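Local atomic coordinates of 6-carboxyhexanoate--CoA ligase (PDB entry 5TV8), a protein that belongs to the BioW family of CoA ligases, is built as a mixed alpha/beta fold, and binds diphosphomethylphosphonic acid adenosyl ester. Residues A[19-24]-A[136-141]; A[109-114]-A[210-215]; A[115-120]-A[215-220]. One frame throughout, in Å; residues are numbered along the deposited sequence.

Interaction 1 of 3, residues A[19-24]-A[136-141]; sequences GAERIV and TIHFDW. With APC (diphosphomethylphosphonic acid adenosyl ester), chain C.
A His-carboxylate pair, E21 with H138, joins the antiparallel sheet of strand 15-25 to the chain segment that leads away from the adenine pocket. The strands here are not sheet neighbours: their directions differ by 69°, and the side chains bridge them. Each oxygen of E21 takes its own hydrogen from H138. OE2 of E21 accepts from H138 ND1 at 2.8 Å through its syn lone pair, at the rim of a ring turned 67° from the carboxylate, while E21 OE1 accepts from the backbone H138 N, also at 2.8 Å. With CG beside its own backbone N (chi1 -65°), H138 presents ND1 and its amide to the same carboxylate. S5 makes a further bond to OE2. D140 reaches back the other way, its OD2 taking the I23 N hydrogen at 2.8 Å on the anti lone pair; R144 holds OD1 in a salt bridge. A water donates to both E21 O and F139 O, a second, indirect link between the segments. Upstream, T136 meets APC by backbone alone: T136 N donates to APC N1 at 2.9 Å, and APC N6 donates to T136 O at 3.2 Å. Bonded through both oxygens, the E21 carboxylate is probably restrained in rotation and ties the loop to the neighbouring sheet.

Interaction 2 of 3, residues A[109-114]-A[210-215]; sequences GGNMRG and DPLGGR. With APC (diphosphomethylphosphonic acid adenosyl ester), chain C.
One side-chain amide, that of N111, bridges to the backbone of residues 211 and 213 with both of its polar atoms. N111 OD1 accepts from G213 N at 3.0 Å in a straight bond, although the donor stands 36° above the amide carbonyl plane, and N111 ND2 donates to P211 O at 3.1 Å, lying in the carbonyl plane of the proline and close to its own amide plane. With CG beside the backbone N (chi1 -62°), the amide leans across to the opposite segment, and the two bonds to backbone atoms fix its rotation. L212, between the bonded residues, turns its CD2 branch back to meet G110 CA at 3.6 Å. L212 N donates to D210 OD1, an Asx turn with P211 at its middle. G109 and G110 adopt backbone angles reserved for glycine, as does G214 on the facing segment.

Further along, water and nucleotide take over from direct contact. One water accepts weakly from M112 N and donates to G213 O at 2.7 Å; it also lies within bonding distance of both ribose hydroxyls of APC. A second water accepts from R215 N and donates to G114 O and to APC O2'. That hydroxyl in turn donates directly to G114 O, at 2.7 Å. R215, whose NH1 is salt-bridged to E178, sends weak bonds from NE to APC O4' (3.2 Å) and from NH2 to APC O1A (3.1 Å); pimelic acid touches the same side chain. The whole forms the ribose end of a nucleotide site, lined by a glycine-rich loop and by the start of a sheet strand.

Interaction 3 of 3, residues A[115-120]-A[215-220]; sequences AVLMDI and RVYFVS. With APC (diphosphomethylphosphonic acid adenosyl ester), chain C.
Y217 carries its CG beside the backbone N (chi1 -63°), which lays its ring under A115, while M118, with CG anti to its N (chi1 -176°), runs its chain out alongside F218. Both pairs belong to a parallel strand pair, the outermost strand 116-119 of the six-stranded mixed sheet and its neighbour 214-219, whose axes are splayed by 34° in keeping with sheet twist. Five backbone bonds alternate along it: V116 N to R215 O, Y217 N to V116 O at 2.9 Å, M118 N to Y217 O at 2.8 Å, V219 N to M118 O, and finally I120 N to V219 O. The middle three point nearly along the C=O axis of their acceptors, whereas the last is made from well above the V219 carbonyl plane, where the strand pairing ends.

Side chains alternate between the two faces. On one face V116 and V216 lie side by side, V216 CG1 touches M118 CB, and M118 SD comes to 3.7 Å from F218 CE1, an oblique Met-aromatic contact; helix 91-103 packs against V216, M118 and F218. The other face holds L117, Y217 and V219 under helix 224-233, with L117 CD2 meeting Y217 CD2 at 3.6 Å. This strand pair is thus covered by a helix on each face, mostly through apolar side chains.

Toward the nucleotide, the phenol ring is placed by contacts of different kinds. Y217 OH is hydrogen-bonded to T136 OG1 and stands 3.4 Å from C2 of the APC adenine, while A115 CB sits almost squarely over the ring in a CH-pi contact, 3.7 Å from the Y217 centroid.

A gradient of chemistry runs through the three contacts. Interaction 3 is buried and depends on regular backbone pairing and apolar side chains; interaction 2, nearer the surface, shares R215 and strand 214-219 with it but relies instead on the bonds of one amide side chain and on water. Interaction 1 is partly buried, lies on the opposite side of the chain's centre from interaction 3, and joins separate sheets through carboxylates. APC touches all three, by its adenine in interaction 1 and mainly by its ribose in interaction 2. A probable hydrogen bond between T136 and Y217 connects interactions 1 and 3, whereas interactions 1 and 2 do not touch.

Interaction 1 of 3, residues A[19-24]-A[136-141]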
loop_
_atom_site.group_PDB
_atom_site.type_symbol
_atom_site.label_atom_id
_atom_site.label_comp_id
_atom_site.label_asym_id
_atom_site.label_seq_id
_atom_site.Cartn_x
_atom_site.Cartn_y
_atom_site.Cartn_z
ATOM N N GLY A 19 -4.383 6.607 -10.292
ATOM C CA GLY A 19 -4.961 7.007 -9.014
ATOM C C GLY A 19 -3.899 7.591 -8.106
ATOM O O GLY A 19 -2.728 7.187 -8.168
ATOM N N ALA A 20 -4.296 8.555 -7.270
ATOM C CA ALA A 20 -3.379 9.193 -6.320
ATOM C C ALA A 20 -4.120 10.060 -5.325
ATOM O O ALA A 20 -5.243 10.514 -5.587
ATOM C CB ALA A 20 -2.333 10.013 -7.063
ATOM N N GLU A 21 -3.491 10.289 -4.177
ATOM C CA GLU A 21 -3.966 11.293 -3.243
ATOM C C GLU A 21 -2.836 12.195 -2.792
ATOM O O GLU A 21 -1.691 11.766 -2.664
ATOM C CB GLU A 21 -4.639 10.651 -2.035
ATOM C CG GLU A 21 -5.155 11.651 -1.006
ATOM C CD GLU A 21 -6.082 11.026 0.020
ATOM O OE1 GLU A 21 -6.111 9.775 0.142
ATOM O OE2 GLU A 21 -6.798 11.800 0.702
ATOM N N ARG A 22 -3.181 13.461 -2.578
ATOM C CA ARG A 22 -2.279 14.455 -2.013
ATOM C C ARG A 22 -3.050 15.245 -0.953
ATOM O O ARG A 22 -4.233 15.579 -1.142
ATOM C CB ARG A 22 -1.790 15.403 -3.103
ATOM C CG ARG A 22 -1.005 14.742 -4.229
ATOM C CD ARG A 22 0.373 14.299 -3.772
ATOM N NE ARG A 22 1.111 13.726 -4.892
ATOM C CZ ARG A 22 1.148 12.422 -5.216
ATOM N NH1 ARG A 22 0.498 11.501 -4.498
ATOM N NH2 ARG A 22 1.861 12.043 -6.269
ATOM N N ILE A 23 -2.390 15.515 0.169
ATOM C CA ILE A 23 -3.008 16.268 1.257
ATOM C C ILE A 23 -2.132 17.486 1.506
ATOM O O ILE A 23 -1.016 17.349 1.999
ATOM C CB ILE A 23 -3.146 15.431 2.546
ATOM C CG1 ILE A 23 -3.696 14.021 2.240
ATOM C CG2 ILE A 23 -4.063 16.120 3.535
ATOM C CD1 ILE A 23 -3.964 13.205 3.479
ATOM N N VAL A 24 -2.636 18.668 1.147
ATOM C CA VAL A 24 -1.827 19.888 1.139
ATOM C C VAL A 24 -2.539 21.134 1.691
ATOM O O VAL A 24 -3.760 21.155 1.854
ATOM C CB VAL A 24 -1.329 20.219 -0.294
ATOM C CG1 VAL A 24 -0.246 19.236 -0.741
ATOM C CG2 VAL A 24 -2.496 20.304 -1.280
ATOM N N THR A 136 -6.697 1.799 1.869
ATOM C CA THR A 136 -6.077 2.732 2.791
ATOM C C THR A 136 -5.997 4.114 2.129
ATOM O O THR A 136 -5.299 4.303 1.113
ATOM C CB THR A 136 -4.661 2.266 3.181
ATOM O OG1 THR A 136 -4.684 0.885 3.576
ATOM C CG2 THR A 136 -4.122 3.132 4.319
ATOM N N ILE A 137 -6.733 5.074 2.681
ATOM C CA ILE A 137 -6.758 6.424 2.100
ATOM C C ILE A 137 -6.391 7.493 3.147
ATOM O O ILE A 137 -6.007 7.158 4.268
ATOM C CB ILE A 137 -8.097 6.733 1.395
ATOM C CG1 ILE A 137 -9.273 6.639 2.368
ATOM C CG2 ILE A 137 -8.336 5.796 0.223
ATOM C CD1 ILE A 137 -10.346 7.705 2.141
ATOM N N HIS A 138 -6.498 8.767 2.756
ATOM C CA HIS A 138 -6.227 9.931 3.632
ATOM C C HIS A 138 -4.892 9.884 4.383
ATOM O O HIS A 138 -4.858 9.764 5.614
ATOM C CB HIS A 138 -7.379 10.135 4.604
ATOM C CG HIS A 138 -8.661 10.517 3.935
ATOM N ND1 HIS A 138 -8.701 11.178 2.725
ATOM C CD2 HIS A 138 -9.950 10.352 4.318
ATOM C CE1 HIS A 138 -9.961 11.384 2.379
ATOM N NE2 HIS A 138 -10.739 10.892 3.332
ATOM N N PHE A 139 -3.801 9.978 3.627
ATOM C CA PHE A 139 -2.442 9.913 4.159
ATOM C C PHE A 139 -1.563 10.524 3.080
ATOM O O PHE A 139 -1.996 10.645 1.932
ATOM C CB PHE A 139 -2.006 8.457 4.458
ATOM C CG PHE A 139 -1.830 7.613 3.231
ATOM C CD1 PHE A 139 -0.660 7.686 2.472
ATOM C CD2 PHE A 139 -2.836 6.736 2.822
ATOM C CE1 PHE A 139 -0.500 6.909 1.327
ATOM C CE2 PHE A 139 -2.678 5.930 1.678
ATOM C CZ PHE A 139 -1.515 6.026 0.924
ATOM N N ASP A 140 -0.343 10.912 3.440
ATOM C CA ASP A 140 0.567 11.593 2.517
ATOM C C ASP A 140 1.770 11.981 3.351
ATOM O O ASP A 140 1.679 12.045 4.595
ATOM C CB ASP A 140 -0.076 12.860 1.920
ATOM C CG ASP A 140 0.683 13.411 0.687
ATOM O OD1 ASP A 140 1.800 12.956 0.360
ATOM O OD2 ASP A 140 0.135 14.325 0.031
ATOM N N TRP A 141 2.895 12.198 2.674
ATOM C CA TRP A 141 4.066 12.778 3.311
ATOM C C TRP A 141 3.766 14.244 3.632
ATOM O O TRP A 141 3.190 14.955 2.810
ATOM C CB TRP A 141 5.283 12.685 2.390
ATOM C CG TRP A 141 5.714 11.284 2.089
ATOM C CD1 TRP A 141 5.440 10.570 0.956
ATOM C CD2 TRP A 141 6.509 10.421 2.923
ATOM N NE1 TRP A 141 6.014 9.310 1.029
ATOM C CE2 TRP A 141 6.666 9.191 2.228
ATOM C CE3 TRP A 141 7.104 10.567 4.187
ATOM C CZ2 TRP A 141 7.388 8.119 2.750
ATOM C CZ3 TRP A 141 7.839 9.496 4.708
ATOM C CH2 TRP A 141 7.967 8.285 3.987
HETATM P PG APC C . -3.075 3.174 -8.723
HETATM O O1G APC C . -1.723 3.578 -8.182
HETATM O O2G APC C . -3.208 3.376 -10.218
HETATM O O3G APC C . -4.240 3.688 -7.898
HETATM P PB APC C . -1.833 0.660 -8.784
HETATM O O1B APC C . -2.232 -0.867 -9.105
HETATM O O2B APC C . -0.998 1.201 -9.887
HETATM O O3B APC C . -3.143 1.566 -8.547
HETATM P PA APC C . -0.246 -0.916 -6.862
HETATM O O1A APC C . 0.592 -0.670 -5.676
HETATM O O2A APC C . 0.577 -1.562 -8.089
HETATM C C3A APC C . -0.894 0.719 -7.250
HETATM O "O5'" APC C . -1.430 -1.931 -6.489
HETATM C "C5'" APC C . -1.077 -3.284 -6.226
HETATM C "C4'" APC C . -2.099 -3.912 -5.296
HETATM O "O4'" APC C . -2.170 -3.197 -4.062
HETATM C "C3'" APC C . -3.493 -3.888 -5.896
HETATM O "O3'" APC C . -3.742 -5.112 -6.593
HETATM C "C2'" APC C . -4.394 -3.716 -4.701
HETATM O "O2'" APC C . -4.728 -5.014 -4.213
HETATM C "C1'" APC C . -3.529 -3.091 -3.631
HETATM N N9 APC C . -3.807 -1.650 -3.409
HETATM C C8 APC C . -3.569 -0.638 -4.283
HETATM N N7 APC C . -3.912 0.564 -3.755
HETATM C C5 APC C . -4.366 0.326 -2.499
HETATM C C6 APC C . -4.887 1.149 -1.373
HETATM N N6 APC C . -4.995 2.499 -1.480
HETATM N N1 APC C . -5.254 0.506 -0.239
HETATM C C2 APC C . -5.161 -0.840 -0.118
HETATM N N3 APC C . -4.703 -1.650 -1.096
HETATM C C4 APC C . -4.296 -1.134 -2.282
HETATM O O HOH W 1 -0.722 10.386 -0.330
#

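Interaction 2 of 3, residues A[109-114]-A[210-215]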
loop_
_atom_site.group_PDB
_atom_site.type_symbol
_atom_site.label_atom_id
_atom_site.label_comp_id
_atom_site.label_asym_id
_atom_site.label_seq_id
_atom_site.Cartn_x
_atom_site.Cartn_y
_atom_site.Cartn_z
ATOM N N GLY A 109 -11.592 -13.275 -10.245
ATOM C CA GLY A 109 -10.381 -13.541 -11.007
ATOM C C GLY A 109 -9.582 -12.267 -11.198
ATOM O O GLY A 109 -10.131 -11.229 -11.585
ATOM N N GLY A 110 -8.282 -12.351 -10.919
ATOM C CA GLY A 110 -7.389 -11.212 -11.057
ATOM C C GLY A 110 -7.248 -10.375 -9.797
ATOM O O GLY A 110 -7.282 -10.900 -8.674
ATOM N N ASN A 111 -7.105 -9.067 -9.991
ATOM C CA ASN A 111 -6.768 -8.147 -8.895
ATOM C C ASN A 111 -7.935 -7.471 -8.187
ATOM O O ASN A 111 -8.842 -6.929 -8.836
ATOM C CB ASN A 111 -5.822 -7.050 -9.394
ATOM C CG ASN A 111 -4.502 -7.599 -9.894
ATOM O OD1 ASN A 111 -4.000 -8.623 -9.407
ATOM N ND2 ASN A 111 -3.933 -6.919 -10.873
ATOM N N MET A 112 -7.883 -7.478 -6.856
ATOM C CA MET A 112 -8.697 -6.566 -6.046
ATOM C C MET A 112 -8.171 -5.153 -6.172
ATOM O O MET A 112 -7.007 -4.965 -6.488
ATOM C CB MET A 112 -8.640 -6.958 -4.585
ATOM C CG MET A 112 -9.114 -8.364 -4.341
ATOM S SD MET A 112 -8.362 -8.952 -2.838
ATOM C CE MET A 112 -9.138 -7.892 -1.610
ATOM N N ARG A 113 -9.028 -4.169 -5.915
ATOM C CA ARG A 113 -8.608 -2.766 -5.872
ATOM C C ARG A 113 -8.090 -2.353 -4.488
ATOM O O ARG A 113 -7.471 -1.297 -4.336
ATOM C CB ARG A 113 -9.745 -1.848 -6.346
ATOM C CG ARG A 113 -9.978 -1.856 -7.866
ATOM C CD ARG A 113 -9.045 -0.920 -8.650
ATOM N NE ARG A 113 -9.437 0.487 -8.488
ATOM C CZ ARG A 113 -8.784 1.384 -7.744
ATOM N NH1 ARG A 113 -7.667 1.044 -7.101
ATOM N NH2 ARG A 113 -9.245 2.634 -7.651
ATOM N N GLY A 114 -8.336 -3.193 -3.489
ATOM C CA GLY A 114 -7.920 -2.929 -2.108
ATOM C C GLY A 114 -7.180 -4.123 -1.527
ATOM O O GLY A 114 -6.591 -4.897 -2.269
ATOM N N ASP A 210 3.897 -11.213 -15.218
ATOM C CA ASP A 210 2.726 -11.692 -14.491
ATOM C C ASP A 210 1.932 -10.485 -13.929
ATOM O O ASP A 210 2.455 -9.736 -13.093
ATOM C CB ASP A 210 3.204 -12.666 -13.400
ATOM C CG ASP A 210 2.156 -12.962 -12.350
ATOM O OD1 ASP A 210 0.980 -12.549 -12.476
ATOM O OD2 ASP A 210 2.535 -13.627 -11.370
ATOM N N PRO A 211 0.669 -10.295 -14.385
ATOM C CA PRO A 211 -0.062 -9.062 -14.088
ATOM C C PRO A 211 -0.861 -9.105 -12.774
ATOM O O PRO A 211 -1.676 -8.211 -12.534
ATOM C CB PRO A 211 -1.028 -8.970 -15.263
ATOM C CG PRO A 211 -1.381 -10.407 -15.530
ATOM C CD PRO A 211 -0.196 -11.251 -15.106
ATOM N N LEU A 212 -0.641 -10.129 -11.949
ATOM C CA LEU A 212 -1.292 -10.202 -10.642
ATOM C C LEU A 212 -0.440 -9.606 -9.519
ATOM O O LEU A 212 0.773 -9.795 -9.466
ATOM C CB LEU A 212 -1.658 -11.642 -10.282
ATOM C CG LEU A 212 -2.521 -12.454 -11.254
ATOM C CD1 LEU A 212 -2.713 -13.874 -10.737
ATOM C CD2 LEU A 212 -3.863 -11.797 -11.522
ATOM N N GLY A 213 -1.093 -8.894 -8.613
ATOM C CA GLY A 213 -0.429 -8.367 -7.434
ATOM C C GLY A 213 -1.444 -8.175 -6.332
ATOM O O GLY A 213 -2.607 -8.540 -6.495
ATOM N N GLY A 214 -1.020 -7.604 -5.210
ATOM C CA GLY A 214 -1.949 -7.363 -4.137
ATOM C C GLY A 214 -1.331 -6.990 -2.817
ATOM O O GLY A 214 -0.115 -6.802 -2.710
ATOM N N ARG A 215 -2.198 -6.876 -1.816
ATOM C CA ARG A 215 -1.818 -6.549 -0.457
ATOM C C ARG A 215 -2.619 -7.409 0.491
ATOM O O ARG A 215 -3.824 -7.646 0.277
ATOM C CB ARG A 215 -2.090 -5.066 -0.148
ATOM C CG ARG A 215 -0.983 -4.154 -0.612
ATOM C CD ARG A 215 -1.290 -2.697 -0.343
ATOM N NE ARG A 215 -0.807 -1.873 -1.449
ATOM C CZ ARG A 215 0.411 -1.354 -1.529
ATOM N NH1 ARG A 215 1.294 -1.558 -0.569
ATOM N NH2 ARG A 215 0.748 -0.637 -2.578
HETATM P PG APC C . -3.075 3.174 -8.723
HETATM O O1G APC C . -1.723 3.578 -8.182
HETATM O O2G APC C . -3.208 3.376 -10.218
HETATM O O3G APC C . -4.240 3.688 -7.898
HETATM P PB APC C . -1.833 0.660 -8.784
HETATM O O1B APC C . -2.232 -0.867 -9.105
HETATM O O2B APC C . -0.998 1.201 -9.887
HETATM O O3B APC C . -3.143 1.566 -8.547
HETATM P PA APC C . -0.246 -0.916 -6.862
HETATM O O1A APC C . 0.592 -0.670 -5.676
HETATM O O2A APC C . 0.577 -1.562 -8.089
HETATM C C3A APC C . -0.894 0.719 -7.250
HETATM O "O5'" APC C . -1.430 -1.931 -6.489
HETATM C "C5'" APC C . -1.077 -3.284 -6.226
HETATM C "C4'" APC C . -2.099 -3.912 -5.296
HETATM O "O4'" APC C . -2.170 -3.197 -4.062
HETATM C "C3'" APC C . -3.493 -3.888 -5.896
HETATM O "O3'" APC C . -3.742 -5.112 -6.593
HETATM C "C2'" APC C . -4.394 -3.716 -4.701
HETATM O "O2'" APC C . -4.728 -5.014 -4.213
HETATM C "C1'" APC C . -3.529 -3.091 -3.631
HETATM N N9 APC C . -3.807 -1.650 -3.409
HETATM C C8 APC C . -3.569 -0.638 -4.283
HETATM N N7 APC C . -3.912 0.564 -3.755
HETATM C C5 APC C . -4.366 0.326 -2.499
HETATM C C6 APC C . -4.887 1.149 -1.373
HETATM N N6 APC C . -4.995 2.499 -1.480
HETATM N N1 APC C . -5.254 0.506 -0.239
HETATM C C2 APC C . -5.161 -0.840 -0.118
HETATM N N3 APC C . -4.703 -1.650 -1.096
HETATM C C4 APC C . -4.296 -1.134 -2.282
HETATM O O HOH W 2 -5.122 -7.872 -5.656
HETATM O O HOH W 3 -4.992 -7.545 -2.835
#

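Interaction 3 of 3, residues A[115-120]-A[215-220]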
loop_
_atom_site.group_PDB
_atom_site.type_symbol
_atom_site.label_atom_id
_atom_site.label_comp_id
_atom_site.label_asym_id
_atom_site.label_seq_id
_atom_site.Cartn_x
_atom_site.Cartn_y
_atom_site.Cartn_z
ATOM N N ALA A 115 -7.223 -4.285 -0.207
ATOM C CA ALA A 115 -6.418 -5.286 0.474
ATOM C C ALA A 115 -7.259 -6.345 1.142
ATOM O O ALA A 115 -8.392 -6.073 1.555
ATOM C CB ALA A 115 -5.514 -4.635 1.502
ATOM N N VAL A 116 -6.699 -7.557 1.221
ATOM C CA VAL A 116 -7.223 -8.623 2.062
ATOM C C VAL A 116 -6.943 -8.236 3.508
ATOM O O VAL A 116 -5.842 -7.770 3.825
ATOM C CB VAL A 116 -6.489 -9.964 1.792
ATOM C CG1 VAL A 116 -6.917 -11.049 2.778
ATOM C CG2 VAL A 116 -6.670 -10.430 0.346
ATOM N N LEU A 117 -7.925 -8.421 4.387
ATOM C CA LEU A 117 -7.694 -8.313 5.820
ATOM C C LEU A 117 -7.661 -9.704 6.395
ATOM O O LEU A 117 -8.699 -10.314 6.596
ATOM C CB LEU A 117 -8.792 -7.496 6.491
ATOM C CG LEU A 117 -9.008 -6.097 5.908
ATOM C CD1 LEU A 117 -10.091 -5.355 6.668
ATOM C CD2 LEU A 117 -7.715 -5.307 5.908
ATOM N N MET A 118 -6.468 -10.211 6.657
ATOM C CA MET A 118 -6.328 -11.563 7.152
ATOM C C MET A 118 -6.191 -11.605 8.658
ATOM O O MET A 118 -5.389 -10.876 9.244
ATOM C CB MET A 118 -5.125 -12.247 6.504
ATOM C CG MET A 118 -4.957 -13.709 6.884
ATOM S SD MET A 118 -3.707 -14.516 5.880
ATOM C CE MET A 118 -4.648 -14.891 4.400
ATOM N N ASP A 119 -6.977 -12.484 9.268
ATOM C CA ASP A 119 -6.909 -12.763 10.693
ATOM C C ASP A 119 -5.555 -13.421 11.018
ATOM O O ASP A 119 -5.271 -14.496 10.501
ATOM C CB ASP A 119 -8.094 -13.686 11.027
ATOM C CG ASP A 119 -8.168 -14.065 12.485
ATOM O OD1 ASP A 119 -7.143 -14.466 13.060
ATOM O OD2 ASP A 119 -9.271 -14.004 13.052
ATOM N N ILE A 120 -4.726 -12.773 11.854
ATOM C CA ILE A 120 -3.365 -13.283 12.170
ATOM C C ILE A 120 -3.372 -14.696 12.736
ATOM O O ILE A 120 -2.434 -15.461 12.518
ATOM C CB ILE A 120 -2.554 -12.415 13.188
ATOM C CG1 ILE A 120 -3.457 -11.537 14.055
ATOM C CG2 ILE A 120 -1.456 -11.599 12.517
ATOM C CD1 ILE A 120 -3.723 -12.091 15.444
ATOM N N ARG A 215 -2.198 -6.876 -1.816
ATOM C CA ARG A 215 -1.818 -6.549 -0.457
ATOM C C ARG A 215 -2.619 -7.409 0.491
ATOM O O ARG A 215 -3.824 -7.646 0.277
ATOM C CB ARG A 215 -2.090 -5.066 -0.148
ATOM C CG ARG A 215 -0.983 -4.154 -0.612
ATOM C CD ARG A 215 -1.290 -2.697 -0.343
ATOM N NE ARG A 215 -0.807 -1.873 -1.449
ATOM C CZ ARG A 215 0.411 -1.354 -1.529
ATOM N NH1 ARG A 215 1.294 -1.558 -0.569
ATOM N NH2 ARG A 215 0.748 -0.637 -2.578
ATOM N N VAL A 216 -1.940 -7.867 1.536
ATOM C CA VAL A 216 -2.580 -8.542 2.644
ATOM C C VAL A 216 -2.140 -7.838 3.926
ATOM O O VAL A 216 -0.940 -7.615 4.146
ATOM C CB VAL A 216 -2.244 -10.063 2.681
ATOM C CG1 VAL A 216 -2.883 -10.741 3.889
ATOM C CG2 VAL A 216 -2.700 -10.734 1.381
ATOM N N TYR A 217 -3.137 -7.476 4.740
ATOM C CA TYR A 217 -2.941 -6.846 6.025
ATOM C C TYR A 217 -3.228 -7.888 7.074
ATOM O O TYR A 217 -4.328 -8.436 7.130
ATOM C CB TYR A 217 -3.899 -5.657 6.219
ATOM C CG TYR A 217 -3.728 -4.509 5.248
ATOM C CD1 TYR A 217 -2.610 -4.427 4.430
ATOM C CD2 TYR A 217 -4.673 -3.482 5.176
ATOM C CE1 TYR A 217 -2.430 -3.366 3.550
ATOM C CE2 TYR A 217 -4.509 -2.413 4.291
ATOM C CZ TYR A 217 -3.377 -2.367 3.480
ATOM O OH TYR A 217 -3.169 -1.333 2.600
ATOM N N PHE A 218 -2.236 -8.151 7.910
ATOM C CA PHE A 218 -2.367 -9.119 8.977
ATOM C C PHE A 218 -2.865 -8.411 10.217
ATOM O O PHE A 218 -2.122 -7.704 10.889
ATOM C CB PHE A 218 -1.028 -9.812 9.231
ATOM C CG PHE A 218 -0.575 -10.674 8.091
ATOM C CD1 PHE A 218 -1.068 -11.965 7.941
ATOM C CD2 PHE A 218 0.341 -10.193 7.162
ATOM C CE1 PHE A 218 -0.662 -12.765 6.882
ATOM C CE2 PHE A 218 0.756 -10.993 6.101
ATOM C CZ PHE A 218 0.259 -12.279 5.961
ATOM N N VAL A 219 -4.143 -8.608 10.502
ATOM C CA VAL A 219 -4.823 -7.908 11.572
ATOM C C VAL A 219 -5.409 -8.866 12.603
ATOM O O VAL A 219 -5.796 -10.001 12.279
ATOM C CB VAL A 219 -5.942 -6.995 11.007
ATOM C CG1 VAL A 219 -5.358 -5.918 10.095
ATOM C CG2 VAL A 219 -6.999 -7.805 10.273
ATOM N N SER A 220 -5.463 -8.397 13.845
ATOM C CA SER A 220 -6.155 -9.089 14.927
ATOM C C SER A 220 -7.658 -8.848 14.803
ATOM O O SER A 220 -8.097 -7.694 14.693
ATOM C CB SER A 220 -5.659 -8.562 16.274
ATOM O OG SER A 220 -5.788 -9.555 17.270
HETATM P PG APC C . -3.075 3.174 -8.723
HETATM O O1G APC C . -1.723 3.578 -8.182
HETATM O O2G APC C . -3.208 3.376 -10.218
HETATM O O3G APC C . -4.240 3.688 -7.898
HETATM P PB APC C . -1.833 0.660 -8.784
HETATM O O1B APC C . -2.232 -0.867 -9.105
HETATM O O2B APC C . -0.998 1.201 -9.887
HETATM O O3B APC C . -3.143 1.566 -8.547
HETATM P PA APC C . -0.246 -0.916 -6.862
HETATM O O1A APC C . 0.592 -0.670 -5.676
HETATM O O2A APC C . 0.577 -1.562 -8.089
HETATM C C3A APC C . -0.894 0.719 -7.250
HETATM O "O5'" APC C . -1.430 -1.931 -6.489
HETATM C "C5'" APC C . -1.077 -3.284 -6.226
HETATM C "C4'" APC C . -2.099 -3.912 -5.296
HETATM O "O4'" APC C . -2.170 -3.197 -4.062
HETATM C "C3'" APC C . -3.493 -3.888 -5.896
HETATM O "O3'" APC C . -3.742 -5.112 -6.593
HETATM C "C2'" APC C . -4.394 -3.716 -4.701
HETATM O "O2'" APC C . -4.728 -5.014 -4.213
HETATM C "C1'" APC C . -3.529 -3.091 -3.631
HETATM N N9 APC C . -3.807 -1.650 -3.409
HETATM C C8 APC C . -3.569 -0.638 -4.283
HETATM N N7 APC C . -3.912 0.564 -3.755
HETATM C C5 APC C . -4.366 0.326 -2.499
HETATM C C6 APC C . -4.887 1.149 -1.373
HETATM N N6 APC C . -4.995 2.499 -1.480
HETATM N N1 APC C . -5.254 0.506 -0.239
HETATM C C2 APC C . -5.161 -0.840 -0.118
HETATM N N3 APC C . -4.703 -1.650 -1.096
HETATM C C4 APC C . -4.296 -1.134 -2.282
#